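Local coordinates for suppressor protein MPT5 (Saccharomyces cerevisiae, PDB 5BZ1) that binds short sequence elements in the 3'-UTRs of target mRNAs through its Pumilio repeats and regulates their expression after transcription, at residues Q204-L209 against Y217-L222. Sequence-based numbering, arbitrary orientation.
Sequences QFLPGL and YIIQFL. With nucleotides of chain B.
Leu206 and Ile219 meet methyl to methyl, CD1 to CD1 at 3.6 Å, and their side chains cross at about a right angle. Both lie in Pumilio repeat 6 of the helical PUF RNA-binding domain. With CG anti to the backbone N (chi1 -167°), Leu206 can carry CD1 up to Ile219. From the loop it also touches Leu236 and Leu240 of helix 229-240. Leu209 adds its CB, 4.2 Å from the same Ile219 CD1. This buried apolar contact joins the loop after helix 192-204 to the RNA-binding helix 215-223.

Two residues before Ile219, Tyr217 faces the RNA. Its CB lies 3.8 Å from N1 of A4 of chain B, and CG is 3.6 Å from C6 of that base. CD1 then meets C6 and N6, while CD2 meets C4 and C5. A4 C5 sits 3.4 Å above the ring plane, over its centre. CE1, CE2 and CZ also approach U3 of chain B. The OH ends by U3 C2, a tight approach whose detail is doubtful. Replacing Tyr217 with an alanine is likely to leave A4 without the ring that lies against its base, and freer to shift. On the same helix, Gln220 NE2 donates an almost straight hydrogen bond (177°) to U3 O4 at 2.9 Å.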
ATOM      1  N   GLN A 204      -7.813 -12.967  -8.615  1.00 43.71           N
ATOM      2  CA  GLN A 204      -8.883 -13.911  -8.299  1.00 46.15           C
ATOM      3  C   GLN A 204     -10.143 -13.199  -7.802  1.00 48.27           C
ATOM      4  O   GLN A 204     -11.263 -13.591  -8.139  1.00 40.80           O
ATOM      5  CB  GLN A 204      -8.407 -14.929  -7.256  1.00 44.34           C
ATOM      6  CG  GLN A 204      -9.512 -15.838  -6.724  1.00 46.85           C
ATOM      7  CD  GLN A 204      -9.004 -16.907  -5.770  1.00 56.72           C
ATOM      8  OE1 GLN A 204      -7.798 -17.046  -5.557  1.00 56.77           O
ATOM      9  NE2 GLN A 204      -9.926 -17.673  -5.192  1.00 59.12           N
ATOM     10  N   PHE A 205      -9.952 -12.142  -7.017  1.00 39.92           N
ATOM     11  CA  PHE A 205     -11.069 -11.413  -6.427  1.00 36.16           C
ATOM     12  C   PHE A 205     -11.236 -10.021  -7.027  1.00 33.00           C
ATOM     13  O   PHE A 205     -11.741  -9.108  -6.371  1.00 34.60           O
ATOM     14  CB  PHE A 205     -10.889 -11.315  -4.913  1.00 37.92           C
ATOM     15  CG  PHE A 205     -10.984 -12.636  -4.209  1.00 42.78           C
ATOM     16  CD1 PHE A 205     -12.218 -13.137  -3.816  1.00 47.35           C
ATOM     17  CD2 PHE A 205      -9.845 -13.380  -3.947  1.00 38.15           C
ATOM     18  CE1 PHE A 205     -12.312 -14.358  -3.169  1.00 51.65           C
ATOM     19  CE2 PHE A 205      -9.930 -14.601  -3.301  1.00 45.24           C
ATOM     20  CZ  PHE A 205     -11.166 -15.092  -2.912  1.00 50.71           C
ATOM     21  N   LEU A 206     -10.819  -9.875  -8.280  1.00 32.41           N
ATOM     22  CA  LEU A 206     -10.912  -8.609  -9.008  1.00 36.79           C
ATOM     23  C   LEU A 206     -12.287  -7.910  -8.976  1.00 42.52           C
ATOM     24  O   LEU A 206     -12.344  -6.691  -8.776  1.00 37.37           O
ATOM     25  CB  LEU A 206     -10.433  -8.795 -10.451  1.00 37.14           C
ATOM     26  CG  LEU A 206     -10.160  -7.541 -11.274  1.00 39.11           C
ATOM     27  CD1 LEU A 206      -9.101  -6.694 -10.603  1.00 35.35           C
ATOM     28  CD2 LEU A 206      -9.707  -7.930 -12.663  1.00 41.19           C
ATOM     29  N   PRO A 207     -13.394  -8.665  -9.175  1.00 40.90           N
ATOM     30  CA  PRO A 207     -14.695  -7.983  -9.182  1.00 40.74           C
ATOM     31  C   PRO A 207     -15.037  -7.293  -7.859  1.00 40.22           C
ATOM     32  O   PRO A 207     -15.789  -6.317  -7.872  1.00 42.29           O
ATOM     33  CB  PRO A 207     -15.686  -9.122  -9.446  1.00 44.67           C
ATOM     34  CG  PRO A 207     -14.892 -10.154 -10.167  1.00 47.20           C
ATOM     35  CD  PRO A 207     -13.533 -10.091  -9.529  1.00 43.80           C
ATOM     36  N   GLY A 208     -14.502  -7.782  -6.744  1.00 36.92           N
ATOM     37  CA  GLY A 208     -14.778  -7.177  -5.453  1.00 35.47           C
ATOM     38  C   GLY A 208     -13.809  -6.059  -5.104  1.00 34.30           C
ATOM     39  O   GLY A 208     -13.903  -5.454  -4.033  1.00 36.49           O
ATOM     40  N   LEU A 209     -12.880  -5.782  -6.015  1.00 33.23           N
ATOM     41  CA  LEU A 209     -11.824  -4.808  -5.768  1.00 33.16           C
ATOM     42  C   LEU A 209     -11.881  -3.622  -6.730  1.00 32.24           C
ATOM     43  O   LEU A 209     -11.650  -2.479  -6.333  1.00 28.69           O
ATOM     44  CB  LEU A 209     -10.452  -5.478  -5.883  1.00 32.54           C
ATOM     45  CG  LEU A 209     -10.108  -6.584  -4.885  1.00 39.91           C
ATOM     46  CD1 LEU A 209      -8.709  -7.124  -5.141  1.00 38.69           C
ATOM     47  CD2 LEU A 209     -10.226  -6.067  -3.467  1.00 34.11           C
ATOM     48  N   TYR A 217      -7.554   1.595  -5.707  1.00 20.85           N
ATOM     49  CA  TYR A 217      -6.196   2.108  -5.554  1.00 23.20           C
ATOM     50  C   TYR A 217      -5.166   0.979  -5.608  1.00 24.43           C
ATOM     51  O   TYR A 217      -4.044   1.165  -6.083  1.00 25.83           O
ATOM     52  CB  TYR A 217      -6.061   2.904  -4.254  1.00 24.10           C
ATOM     53  CG  TYR A 217      -6.755   4.250  -4.295  1.00 28.63           C
ATOM     54  CD1 TYR A 217      -6.251   5.286  -5.069  1.00 27.41           C
ATOM     55  CD2 TYR A 217      -7.908   4.484  -3.561  1.00 29.83           C
ATOM     56  CE1 TYR A 217      -6.881   6.518  -5.113  1.00 32.02           C
ATOM     57  CE2 TYR A 217      -8.543   5.712  -3.595  1.00 31.54           C
ATOM     58  CZ  TYR A 217      -8.025   6.725  -4.371  1.00 30.00           C
ATOM     59  OH  TYR A 217      -8.650   7.949  -4.413  1.00 31.40           O
ATOM     60  N   ILE A 218      -5.561  -0.193  -5.121  1.00 24.98           N
ATOM     61  CA  ILE A 218      -4.695  -1.363  -5.126  1.00 25.20           C
ATOM     62  C   ILE A 218      -4.424  -1.857  -6.555  1.00 29.30           C
ATOM     63  O   ILE A 218      -3.284  -2.173  -6.907  1.00 26.09           O
ATOM     64  CB  ILE A 218      -5.291  -2.502  -4.270  1.00 27.09           C
ATOM     65  CG1 ILE A 218      -5.355  -2.087  -2.800  1.00 28.96           C
ATOM     66  CG2 ILE A 218      -4.475  -3.769  -4.420  1.00 28.12           C
ATOM     67  CD1 ILE A 218      -4.023  -1.600  -2.240  1.00 27.01           C
ATOM     68  N   ILE A 219      -5.470  -1.921  -7.376  1.00 24.99           N
ATOM     69  CA  ILE A 219      -5.302  -2.309  -8.771  1.00 24.78           C
ATOM     70  C   ILE A 219      -4.366  -1.328  -9.477  1.00 26.42           C
ATOM     71  O   ILE A 219      -3.462  -1.729 -10.218  1.00 26.38           O
ATOM     72  CB  ILE A 219      -6.640  -2.346  -9.538  1.00 24.70           C
ATOM     73  CG1 ILE A 219      -7.684  -3.168  -8.782  1.00 29.87           C
ATOM     74  CG2 ILE A 219      -6.424  -2.900 -10.942  1.00 21.87           C
ATOM     75  CD1 ILE A 219      -7.207  -4.561  -8.407  1.00 27.41           C
ATOM     76  N   GLN A 220      -4.594  -0.040  -9.244  1.00 25.31           N
ATOM     77  CA  GLN A 220      -3.761   1.003  -9.823  1.00 32.26           C
ATOM     78  C   GLN A 220      -2.305   0.886  -9.366  1.00 28.84           C
ATOM     79  O   GLN A 220      -1.385   1.139 -10.141  1.00 27.08           O
ATOM     80  CB  GLN A 220      -4.325   2.387  -9.487  1.00 30.25           C
ATOM     81  CG  GLN A 220      -5.659   2.702 -10.158  1.00 30.64           C
ATOM     82  CD  GLN A 220      -6.092   4.140  -9.948  1.00 33.96           C
ATOM     83  OE1 GLN A 220      -5.504   5.065 -10.508  1.00 33.21           O
ATOM     84  NE2 GLN A 220      -7.126   4.336  -9.133  1.00 29.31           N
ATOM     85  N   PHE A 221      -2.100   0.492  -8.112  1.00 26.27           N
ATOM     86  CA  PHE A 221      -0.747   0.328  -7.587  1.00 31.57           C
ATOM     87  C   PHE A 221      -0.005  -0.792  -8.317  1.00 28.73           C
ATOM     88  O   PHE A 221       1.171  -0.646  -8.648  1.00 34.77           O
ATOM     89  CB  PHE A 221      -0.762   0.062  -6.079  1.00 33.61           C
ATOM     90  CG  PHE A 221       0.582   0.239  -5.425  1.00 33.83           C
ATOM     91  CD1 PHE A 221       0.951   1.468  -4.897  1.00 37.64           C
ATOM     92  CD2 PHE A 221       1.485  -0.814  -5.360  1.00 32.64           C
ATOM     93  CE1 PHE A 221       2.196   1.645  -4.304  1.00 39.22           C
ATOM     94  CE2 PHE A 221       2.734  -0.647  -4.768  1.00 39.69           C
ATOM     95  CZ  PHE A 221       3.087   0.586  -4.240  1.00 33.95           C
ATOM     96  N   LEU A 222      -0.695  -1.904  -8.565  1.00 24.80           N
ATOM     97  CA  LEU A 222      -0.124  -3.006  -9.338  1.00 30.87           C
ATOM     98  C   LEU A 222       0.288  -2.549 -10.735  1.00 32.34           C
ATOM     99  O   LEU A 222       1.327  -2.960 -11.250  1.00 33.64           O
ATOM    100  CB  LEU A 222      -1.114  -4.163  -9.457  1.00 33.97           C
ATOM    101  CG  LEU A 222      -1.346  -5.067  -8.251  1.00 39.65           C
ATOM    102  CD1 LEU A 222      -2.089  -6.328  -8.671  1.00 36.63           C
ATOM    103  CD2 LEU A 222      -0.026  -5.416  -7.586  1.00 41.51           C
TER
ATOM    104  P     A B   4     -10.633  11.535  -1.846  1.00 29.31           P
ATOM    105  OP1   A B   4     -11.145  12.535  -0.881  1.00 29.65           O
ATOM    106  OP2   A B   4      -9.506  11.879  -2.752  1.00 32.23           O
ATOM    107  O5'   A B   4     -10.213  10.223  -1.052  1.00 33.16           O
ATOM    108  C5'   A B   4     -11.147   9.524  -0.242  1.00 29.74           C
ATOM    109  C4'   A B   4     -10.451   8.512   0.629  1.00 24.28           C
ATOM    110  O4'   A B   4      -9.847   7.492  -0.204  1.00 28.36           O
ATOM    111  C3'   A B   4      -9.293   9.044   1.457  1.00 29.81           C
ATOM    112  O3'   A B   4      -9.721   9.691   2.643  1.00 31.98           O
ATOM    113  C2'   A B   4      -8.458   7.793   1.706  1.00 33.22           C
ATOM    114  O2'   A B   4      -8.994   7.028   2.779  1.00 33.24           O
ATOM    115  C1'   A B   4      -8.662   7.017   0.398  1.00 29.51           C
ATOM    116  N9    A B   4      -7.544   7.189  -0.550  1.00 28.00           N
ATOM    117  C8    A B   4      -7.302   8.246  -1.400  1.00 28.97           C
ATOM    118  N7    A B   4      -6.215   8.099  -2.121  1.00 31.24           N
ATOM    119  C5    A B   4      -5.700   6.867  -1.729  1.00 29.31           C
ATOM    120  C6    A B   4      -4.557   6.139  -2.124  1.00 28.32           C
ATOM    121  N6    A B   4      -3.680   6.555  -3.040  1.00 30.58           N
ATOM    122  N1    A B   4      -4.345   4.946  -1.527  1.00 30.10           N
ATOM    123  C2    A B   4      -5.217   4.516  -0.604  1.00 34.35           C
ATOM    124  N3    A B   4      -6.323   5.106  -0.152  1.00 33.82           N
ATOM    125  C4    A B   4      -6.511   6.296  -0.758  1.00 29.04           C
ATOM    126  P     U B   3     -14.790  13.638  -6.434  1.00 34.64           P
ATOM    127  OP1   U B   3     -15.535  13.611  -5.148  1.00 34.30           O
ATOM    128  OP2   U B   3     -13.990  14.847  -6.766  1.00 34.21           O
ATOM    129  O5'   U B   3     -13.835  12.363  -6.507  1.00 37.40           O
ATOM    130  C5'   U B   3     -12.777  12.176  -5.582  1.00 31.10           C
ATOM    131  C4'   U B   3     -12.867  10.823  -4.926  1.00 30.32           C
ATOM    132  O4'   U B   3     -12.845   9.771  -5.924  1.00 32.19           O
ATOM    133  C3'   U B   3     -11.737  10.460  -3.978  1.00 27.27           C
ATOM    134  O3'   U B   3     -11.904  11.059  -2.706  1.00 32.88           O
ATOM    135  C2'   U B   3     -11.804   8.936  -3.949  1.00 29.25           C
ATOM    136  O2'   U B   3     -12.819   8.494  -3.060  1.00 28.04           O
ATOM    137  C1'   U B   3     -12.241   8.615  -5.386  1.00 31.67           C
ATOM    138  N1    U B   3     -11.105   8.219  -6.249  1.00 25.28           N
ATOM    139  C2    U B   3     -10.723   6.885  -6.216  1.00 27.09           C
ATOM    140  O2    U B   3     -11.272   6.054  -5.513  1.00 30.29           O
ATOM    141  N3    U B   3      -9.666   6.559  -7.029  1.00 24.43           N
ATOM    142  C4    U B   3      -8.969   7.417  -7.858  1.00 28.54           C
ATOM    143  O4    U B   3      -8.034   6.972  -8.530  1.00 26.07           O
ATOM    144  C5    U B   3      -9.430   8.777  -7.840  1.00 28.47           C
ATOM    145  C6    U B   3     -10.461   9.132  -7.057  1.00 27.38           C
TER